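Local coordinates for protein fructose-bisphosphatase (Pyrococcus horikoshii, PDB 1VDW) that probably removes a phosphate from fructose 1,6-bisphosphate, and perhaps from inositol monophosphates, as a magnesium-dependent homodimeric enzyme, at residues A[19-24]-A[90-95]; A[177-182]-A[188-193]; A[237-240]-A[244-247]. One frame throughout, in Å; residues are numbered along the deposited sequence.

Interaction 1 of 3, residues A[19-24]-A[90-95]; sequences HNIMPL and YNFING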
loop_
_atom_site.group_PDB
_atom_site.type_symbol
_atom_site.label_atom_id
_atom_site.label_comp_id
_atom_site.label_asym_id
_atom_site.label_seq_id
_atom_site.Cartn_x
_atom_site.Cartn_y
_atom_site.Cartn_z
ATOM N N HIS A 19 -17.144 12.961 -7.296
ATOM C CA HIS A 19 -17.553 13.574 -8.551
ATOM C C HIS A 19 -16.452 14.314 -9.298
ATOM O O HIS A 19 -16.371 14.234 -10.523
ATOM C CB HIS A 19 -18.731 14.523 -8.308
ATOM C CG HIS A 19 -19.242 15.181 -9.552
ATOM N ND1 HIS A 19 -18.595 16.238 -10.157
ATOM C CD2 HIS A 19 -20.326 14.915 -10.318
ATOM C CE1 HIS A 19 -19.259 16.594 -11.242
ATOM N NE2 HIS A 19 -20.313 15.808 -11.364
ATOM N N ASN A 20 -15.600 15.019 -8.565
ATOM C CA ASN A 20 -14.539 15.804 -9.183
ATOM C C ASN A 20 -13.156 15.174 -9.204
ATOM O O ASN A 20 -12.360 15.459 -10.097
ATOM C CB ASN A 20 -14.449 17.165 -8.494
ATOM C CG ASN A 20 -15.654 18.036 -8.773
ATOM O OD1 ASN A 20 -15.776 18.617 -9.852
ATOM N ND2 ASN A 20 -16.558 18.124 -7.805
ATOM N N ILE A 21 -12.865 14.326 -8.224
ATOM C CA ILE A 21 -11.552 13.704 -8.146
ATOM C C ILE A 21 -11.458 12.272 -8.664
ATOM O O ILE A 21 -10.572 11.963 -9.457
ATOM C CB ILE A 21 -11.013 13.730 -6.692
ATOM C CG1 ILE A 21 -10.932 15.173 -6.185
ATOM C CG2 ILE A 21 -9.644 13.068 -6.636
ATOM C CD1 ILE A 21 -9.984 16.056 -6.973
ATOM N N MET A 22 -12.353 11.391 -8.235
ATOM C CA MET A 22 -12.258 10.004 -8.684
ATOM C C MET A 22 -12.266 9.788 -10.199
ATOM O O MET A 22 -11.619 8.862 -10.691
ATOM C CB MET A 22 -13.331 9.138 -8.020
ATOM C CG MET A 22 -13.054 8.835 -6.542
ATOM S SD MET A 22 -11.396 8.144 -6.219
ATOM C CE MET A 22 -11.579 6.505 -6.868
ATOM N N PRO A 23 -12.993 10.624 -10.963
ATOM C CA PRO A 23 -12.962 10.381 -12.409
ATOM C C PRO A 23 -11.551 10.580 -12.961
ATOM O O PRO A 23 -11.242 10.164 -14.078
ATOM C CB PRO A 23 -13.943 11.416 -12.953
ATOM C CG PRO A 23 -14.934 11.552 -11.839
ATOM C CD PRO A 23 -14.033 11.612 -10.624
ATOM N N LEU A 24 -10.698 11.218 -12.167
ATOM C CA LEU A 24 -9.324 11.481 -12.567
ATOM C C LEU A 24 -8.392 10.305 -12.284
ATOM O O LEU A 24 -7.266 10.271 -12.781
ATOM C CB LEU A 24 -8.800 12.738 -11.863
ATOM C CG LEU A 24 -9.484 14.063 -12.215
ATOM C CD1 LEU A 24 -8.871 15.186 -11.392
ATOM C CD2 LEU A 24 -9.329 14.349 -13.704
ATOM N N TYR A 90 1.083 11.215 -5.044
ATOM C CA TYR A 90 1.899 10.397 -5.936
ATOM C C TYR A 90 1.174 9.091 -6.232
ATOM O O TYR A 90 1.104 8.646 -7.375
ATOM C CB TYR A 90 3.265 10.065 -5.323
ATOM C CG TYR A 90 4.066 9.133 -6.209
ATOM C CD1 TYR A 90 4.872 9.634 -7.231
ATOM C CD2 TYR A 90 3.945 7.746 -6.083
ATOM C CE1 TYR A 90 5.533 8.784 -8.110
ATOM C CE2 TYR A 90 4.603 6.881 -6.961
ATOM C CZ TYR A 90 5.392 7.408 -7.974
ATOM O OH TYR A 90 6.024 6.571 -8.869
ATOM N N ASN A 91 0.639 8.468 -5.190
ATOM C CA ASN A 91 -0.063 7.208 -5.372
ATOM C C ASN A 91 -1.223 7.369 -6.336
ATOM O O ASN A 91 -1.383 6.585 -7.269
ATOM C CB ASN A 91 -0.591 6.686 -4.035
ATOM C CG ASN A 91 0.511 6.214 -3.107
ATOM O OD1 ASN A 91 1.648 5.973 -3.528
ATOM N ND2 ASN A 91 0.169 6.055 -1.836
ATOM N N PHE A 92 -2.038 8.392 -6.104
ATOM C CA PHE A 92 -3.192 8.639 -6.950
ATOM C C PHE A 92 -2.834 8.742 -8.431
ATOM O O PHE A 92 -3.431 8.064 -9.260
ATOM C CB PHE A 92 -3.889 9.929 -6.518
ATOM C CG PHE A 92 -5.196 10.172 -7.222
ATOM C CD1 PHE A 92 -6.396 9.839 -6.614
ATOM C CD2 PHE A 92 -5.220 10.713 -8.506
ATOM C CE1 PHE A 92 -7.608 10.040 -7.269
ATOM C CE2 PHE A 92 -6.424 10.918 -9.173
ATOM C CZ PHE A 92 -7.620 10.582 -8.552
ATOM N N ILE A 93 -1.856 9.578 -8.760
ATOM C CA ILE A 93 -1.501 9.755 -10.163
ATOM C C ILE A 93 -0.808 8.549 -10.781
ATOM O O ILE A 93 -0.675 8.468 -11.998
ATOM C CB ILE A 93 -0.645 11.031 -10.386
ATOM C CG1 ILE A 93 0.691 10.926 -9.657
ATOM C CG2 ILE A 93 -1.411 12.256 -9.893
ATOM C CD1 ILE A 93 1.636 12.079 -9.952
ATOM N N ASN A 94 -0.380 7.606 -9.947
ATOM C CA ASN A 94 0.269 6.406 -10.450
ATOM C C ASN A 94 -0.607 5.172 -10.297
ATOM O O ASN A 94 -0.135 4.047 -10.439
ATOM C CB ASN A 94 1.619 6.223 -9.766
ATOM C CG ASN A 94 2.675 7.124 -10.361
ATOM O OD1 ASN A 94 3.233 6.824 -11.419
ATOM N ND2 ASN A 94 2.933 8.251 -9.709
ATOM N N GLY A 95 -1.887 5.396 -10.021
ATOM C CA GLY A 95 -2.827 4.296 -9.885
ATOM C C GLY A 95 -2.631 3.397 -8.681
ATOM O O GLY A 95 -3.109 2.261 -8.682
#
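F92 reaches out from the short helix 89-93 and meets the turn that follows helix 3-20, and every contact between 19-24 and 90-95 is made by its ring. The outer carbons do the touching. CZ comes to 3.4 Å from the carbonyl oxygen of I21, which lies near the ring plane at the edge. The methyl CG2 of I21 instead approaches the CE1-CZ bond from well off the ring plane, 3.7 Å from F92 CE1 and about as far from CZ. The sulfur of M22 lies near the plane beyond CE1 in a looser approach, its SD 4.4 Å from F92 CE1. Across the ring, CE2 faces L24, 3.7 Å from its carbonyl carbon C and 4.0 Å from its CB.

F92 is extended toward this turn because its CG lies anti to the backbone N (chi1 -173°). Further out, F99 meets the ring edge-to-face and F25 packs on it with the planes at about 60°, while V46 of helix 45-60 touches both F92 and I21. The helix bearing F92 stops just beyond it in a Schellman motif, with G95 as the C-prime residue. Y90, N91, N94 and G95 also hydrogen-bond to the second subunit.

The contact is thus apolar packing, with a single ring C-H, that of CZ, directed at the carbonyl oxygen of I21. It joins the turn that follows helix 3-20 to helix 89-93, which borders the dimer interface and the probable metal site, the side chain of the predicted magnesium ligand L86 lying about 4 Å from that of F92.

Interaction 2 of 3, residues A[177-182]-A[188-193]; sequences LELAYL and DAVVDI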
loop_
_atom_site.group_PDB
_atom_site.type_symbol
_atom_site.label_atom_id
_atom_site.label_comp_id
_atom_site.label_asym_id
_atom_site.label_seq_id
_atom_site.Cartn_x
_atom_site.Cartn_y
_atom_site.Cartn_z
ATOM N N LEU A 177 -4.088 7.274 6.064
ATOM C CA LEU A 177 -4.598 5.913 6.020
ATOM C C LEU A 177 -3.846 5.014 6.976
ATOM O O LEU A 177 -4.438 4.141 7.606
ATOM C CB LEU A 177 -4.500 5.327 4.612
ATOM C CG LEU A 177 -5.434 5.938 3.573
ATOM C CD1 LEU A 177 -5.285 5.172 2.276
ATOM C CD2 LEU A 177 -6.882 5.883 4.061
ATOM N N GLU A 178 -2.540 5.211 7.093
ATOM C CA GLU A 178 -1.787 4.356 7.986
ATOM C C GLU A 178 -2.240 4.566 9.427
ATOM O O GLU A 178 -2.369 3.610 10.185
ATOM C CB GLU A 178 -0.291 4.575 7.748
ATOM C CG GLU A 178 0.105 3.874 6.439
ATOM C CD GLU A 178 1.368 4.397 5.792
ATOM O OE1 GLU A 178 1.409 5.593 5.442
ATOM O OE2 GLU A 178 2.317 3.600 5.614
ATOM N N LEU A 179 -2.533 5.809 9.795
ATOM C CA LEU A 179 -3.033 6.091 11.134
ATOM C C LEU A 179 -4.452 5.523 11.294
ATOM O O LEU A 179 -4.802 5.018 12.362
ATOM C CB LEU A 179 -3.016 7.599 11.393
ATOM C CG LEU A 179 -1.608 8.154 11.638
ATOM C CD1 LEU A 179 -1.628 9.670 11.558
ATOM C CD2 LEU A 179 -1.103 7.690 13.005
ATOM N N ALA A 180 -5.265 5.600 10.243
ATOM C CA ALA A 180 -6.617 5.052 10.289
ATOM C C ALA A 180 -6.538 3.530 10.445
ATOM O O ALA A 180 -7.355 2.924 11.142
ATOM C CB ALA A 180 -7.378 5.413 9.014
ATOM N N TYR A 181 -5.563 2.915 9.781
ATOM C CA TYR A 181 -5.389 1.470 9.869
ATOM C C TYR A 181 -5.012 1.093 11.295
ATOM O O TYR A 181 -5.477 0.081 11.818
ATOM C CB TYR A 181 -4.314 0.988 8.895
ATOM C CG TYR A 181 -4.710 1.029 7.429
ATOM C CD1 TYR A 181 -5.999 1.385 7.024
ATOM C CD2 TYR A 181 -3.776 0.718 6.444
ATOM C CE1 TYR A 181 -6.343 1.434 5.665
ATOM C CE2 TYR A 181 -4.107 0.764 5.095
ATOM C CZ TYR A 181 -5.387 1.122 4.715
ATOM O OH TYR A 181 -5.681 1.175 3.372
ATOM N N LEU A 182 -4.157 1.899 11.917
ATOM C CA LEU A 182 -3.779 1.661 13.304
ATOM C C LEU A 182 -5.039 1.751 14.172
ATOM O O LEU A 182 -5.272 0.913 15.048
ATOM C CB LEU A 182 -2.771 2.717 13.757
ATOM C CG LEU A 182 -2.474 2.805 15.256
ATOM C CD1 LEU A 182 -1.808 1.526 15.738
ATOM C CD2 LEU A 182 -1.587 4.012 15.513
ATOM N N ASP A 188 -0.057 -2.312 14.219
ATOM C CA ASP A 188 0.218 -2.135 15.644
ATOM C C ASP A 188 0.877 -0.789 15.923
ATOM O O ASP A 188 0.799 -0.275 17.038
ATOM C CB ASP A 188 1.120 -3.256 16.149
ATOM C CG ASP A 188 0.495 -4.619 15.975
ATOM O OD1 ASP A 188 -0.469 -4.936 16.705
ATOM O OD2 ASP A 188 0.965 -5.366 15.094
ATOM N N ALA A 189 1.534 -0.220 14.917
ATOM C CA ALA A 189 2.191 1.073 15.084
ATOM C C ALA A 189 2.428 1.769 13.749
ATOM O O ALA A 189 2.421 1.138 12.688
ATOM C CB ALA A 189 3.532 0.893 15.816
ATOM N N VAL A 190 2.618 3.081 13.827
ATOM C CA VAL A 190 2.913 3.933 12.680
ATOM C C VAL A 190 4.088 4.778 13.148
ATOM O O VAL A 190 3.991 5.512 14.136
ATOM C CB VAL A 190 1.732 4.850 12.312
ATOM C CG1 VAL A 190 2.138 5.793 11.185
ATOM C CG2 VAL A 190 0.543 4.006 11.880
ATOM N N VAL A 191 5.195 4.665 12.431
ATOM C CA VAL A 191 6.419 5.361 12.787
ATOM C C VAL A 191 6.933 6.179 11.617
ATOM O O VAL A 191 7.241 5.630 10.561
ATOM C CB VAL A 191 7.506 4.341 13.188
ATOM C CG1 VAL A 191 8.786 5.062 13.599
ATOM C CG2 VAL A 191 6.996 3.457 14.306
ATOM N N ASP A 192 7.004 7.494 11.791
ATOM C CA ASP A 192 7.520 8.362 10.740
ATOM C C ASP A 192 8.483 9.329 11.401
ATOM O O ASP A 192 8.070 10.239 12.130
ATOM C CB ASP A 192 6.396 9.140 10.054
ATOM C CG ASP A 192 6.866 9.860 8.796
ATOM O OD1 ASP A 192 8.014 10.360 8.777
ATOM O OD2 ASP A 192 6.078 9.933 7.829
ATOM N N ILE A 193 9.770 9.122 11.144
ATOM C CA ILE A 193 10.805 9.952 11.744
ATOM C C ILE A 193 11.643 10.676 10.697
ATOM O O ILE A 193 12.832 10.932 10.898
ATOM C CB ILE A 193 11.712 9.093 12.662
ATOM C CG1 ILE A 193 12.322 7.930 11.874
ATOM C CG2 ILE A 193 10.891 8.547 13.822
ATOM C CD1 ILE A 193 13.238 7.033 12.702
#
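Helix 175-184 packs on one side of a five-stranded mixed sheet and leads through a short loop into its central strand, 189-193. The two short segments run nearly antiparallel, their axes 8.1 Å apart at an angle of 153°, and V190 is the strand residue that points into the helix. Its CG2 methyl lies against the helix backbone, 3.4 Å from the carbonyl oxygen of E178, and is 4.0 Å from L182 CB one turn on. The other flank of V190 is met by L179: L179 CD2 approaches V190 CB at 4.1 Å, the two side chains crossing at about a right angle. L182 covers the start of the strand: with CG anti to the backbone N (chi1 168°), it carries CD1 to 3.4 Å from the carbonyl oxygen of D188.

The polar ends turn elsewhere. E178 starts toward the strand, but its carboxylate bends away to Y154, S152 and the backbone N of L172. D188 forms a salt bridge with R143.

Between helix and strand the chemistry is therefore aliphatic packing in a buried layer, with two methyls set against backbone carbonyl oxygens. Of the two buried carboxylates bordering it, that of D188 would probably be favoured in its charged form by R143, and the hydrogen bonds to E178 satisfy its buried oxygens.

Interaction 3 of 3, residues A[237-240]-A[244-247]; sequences IAAN and LLET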
loop_
_atom_site.group_PDB
_atom_site.type_symbol
_atom_site.label_atom_id
_atom_site.label_comp_id
_atom_site.label_asym_id
_atom_site.label_seq_id
_atom_site.Cartn_x
_atom_site.Cartn_y
_atom_site.Cartn_z
ATOM N N ILE A 237 5.338 8.623 16.516
ATOM C CA ILE A 237 5.492 7.239 16.906
ATOM C C ILE A 237 4.148 6.951 17.564
ATOM O O ILE A 237 3.903 7.356 18.706
ATOM C CB ILE A 237 6.631 7.021 17.925
ATOM C CG1 ILE A 237 7.977 7.424 17.316
ATOM C CG2 ILE A 237 6.678 5.559 18.327
ATOM C CD1 ILE A 237 8.196 8.920 17.202
ATOM N N ALA A 238 3.264 6.301 16.815
ATOM C CA ALA A 238 1.928 5.964 17.292
ATOM C C ALA A 238 1.837 4.454 17.436
ATOM O O ALA A 238 2.267 3.717 16.545
ATOM C CB ALA A 238 0.879 6.467 16.305
ATOM N N ALA A 239 1.275 3.985 18.543
ATOM C CA ALA A 239 1.179 2.551 18.759
ATOM C C ALA A 239 -0.015 2.140 19.598
ATOM O O ALA A 239 -0.673 2.968 20.228
ATOM C CB ALA A 239 2.471 2.036 19.403
ATOM N N ASN A 240 -0.273 0.839 19.607
ATOM C CA ASN A 240 -1.379 0.267 20.363
ATOM C C ASN A 240 -0.866 -0.327 21.672
ATOM O O ASN A 240 -1.588 -1.051 22.357
ATOM C CB ASN A 240 -2.047 -0.837 19.544
ATOM C CG ASN A 240 -1.110 -2.003 19.254
ATOM O OD1 ASN A 240 0.073 -1.978 19.602
ATOM N ND2 ASN A 240 -1.640 -3.029 18.604
ATOM N N LEU A 244 5.722 -1.258 23.352
ATOM C CA LEU A 244 6.181 -1.289 21.967
ATOM C C LEU A 244 6.657 0.100 21.555
ATOM O O LEU A 244 7.708 0.251 20.932
ATOM C CB LEU A 244 5.044 -1.749 21.048
ATOM C CG LEU A 244 5.263 -1.613 19.536
ATOM C CD1 LEU A 244 6.517 -2.360 19.121
ATOM C CD2 LEU A 244 4.043 -2.148 18.792
ATOM N N LEU A 245 5.880 1.114 21.917
ATOM C CA LEU A 245 6.232 2.488 21.588
ATOM C C LEU A 245 7.597 2.820 22.184
ATOM O O LEU A 245 8.456 3.389 21.513
ATOM C CB LEU A 245 5.163 3.447 22.124
ATOM C CG LEU A 245 5.139 4.868 21.549
ATOM C CD1 LEU A 245 3.807 5.519 21.877
ATOM C CD2 LEU A 245 6.294 5.687 22.098
ATOM N N GLU A 246 7.800 2.458 23.447
ATOM C CA GLU A 246 9.075 2.726 24.098
ATOM C C GLU A 246 10.211 1.939 23.450
ATOM O O GLU A 246 11.328 2.441 23.326
ATOM C CB GLU A 246 8.979 2.418 25.595
ATOM C CG GLU A 246 8.211 3.487 26.360
ATOM C CD GLU A 246 8.139 3.221 27.845
ATOM O OE1 GLU A 246 9.164 2.807 28.427
ATOM O OE2 GLU A 246 7.059 3.441 28.434
ATOM N N THR A 247 9.923 0.712 23.028
ATOM C CA THR A 247 10.934 -0.107 22.370
ATOM C C THR A 247 11.335 0.545 21.051
ATOM O O THR A 247 12.508 0.556 20.683
ATOM C CB THR A 247 10.410 -1.527 22.093
ATOM O OG1 THR A 247 10.205 -2.206 23.338
ATOM C CG2 THR A 247 11.402 -2.312 21.240
#
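L245, in the first turn of the C-terminal helix 242-250, packs against I237 and A239 of strand 234-239, and can be traced outward atom by atom. Its CB lies 4.1 Å from the CB of A239, the closest approach between these two residues, whose CA atoms are also the nearest pair across the segments at 5.8 Å. From there the chain heads back along the strand toward I237, since CG is anti to the backbone N (chi1 -163°). CG meets the CG2 methyl of I237 at 3.6 Å, the tightest contact of the set. At the tip the two methyls part company: CD1 goes to the backbone, 3.7 Å from the carbonyl oxygen of I237, whereas CD2 stays beside the I237 branch, 3.8 Å from CG2. The two side chains cross at about a right angle. CG2 of I237 faces the fork of the leucine while the CG1 branch leads away, and I248 and L249 of the same helix pack on I237.

At the other end of the contact L244 sets its CD2 methyl 4.1 Å from OD1 of N240, a van der Waals approach across the turn. The N240 side chain has chi1 63°, with CG between the backbone N and the carbonyl carbon; its CB points away from the helix, yet OD1 comes back toward it. The amide ND2 is hydrogen-bonded to D188.

Strand 234-239 lies between 189-193 and the outermost strand 215-217, whose I215 and K217 touch L245. A238 points the other way, to L179 and L182 of helix 175-184. Helices 242-250 and 175-184 thus pack on opposite faces of this strand, joining the C-terminal helix to the five-stranded sheet.

Interactions 2 and 3 share a sheet: strands 189-193 and 234-239 are neighbours in it, linked by V190 N to A238 O at 2.8 Å. Both are buried and aliphatic, but interaction 2 is nearer the centre of the chain and is bordered by buried carboxylates, while interaction 3 lies further out and away from the predicted metal site. Interaction 1 stands apart, its centre about 23 Å from that of interaction 2 and 33 Å from that of interaction 3. Only partly buried, it joins a turn and a short helix through a single aromatic ring instead of packing a helix on a sheet.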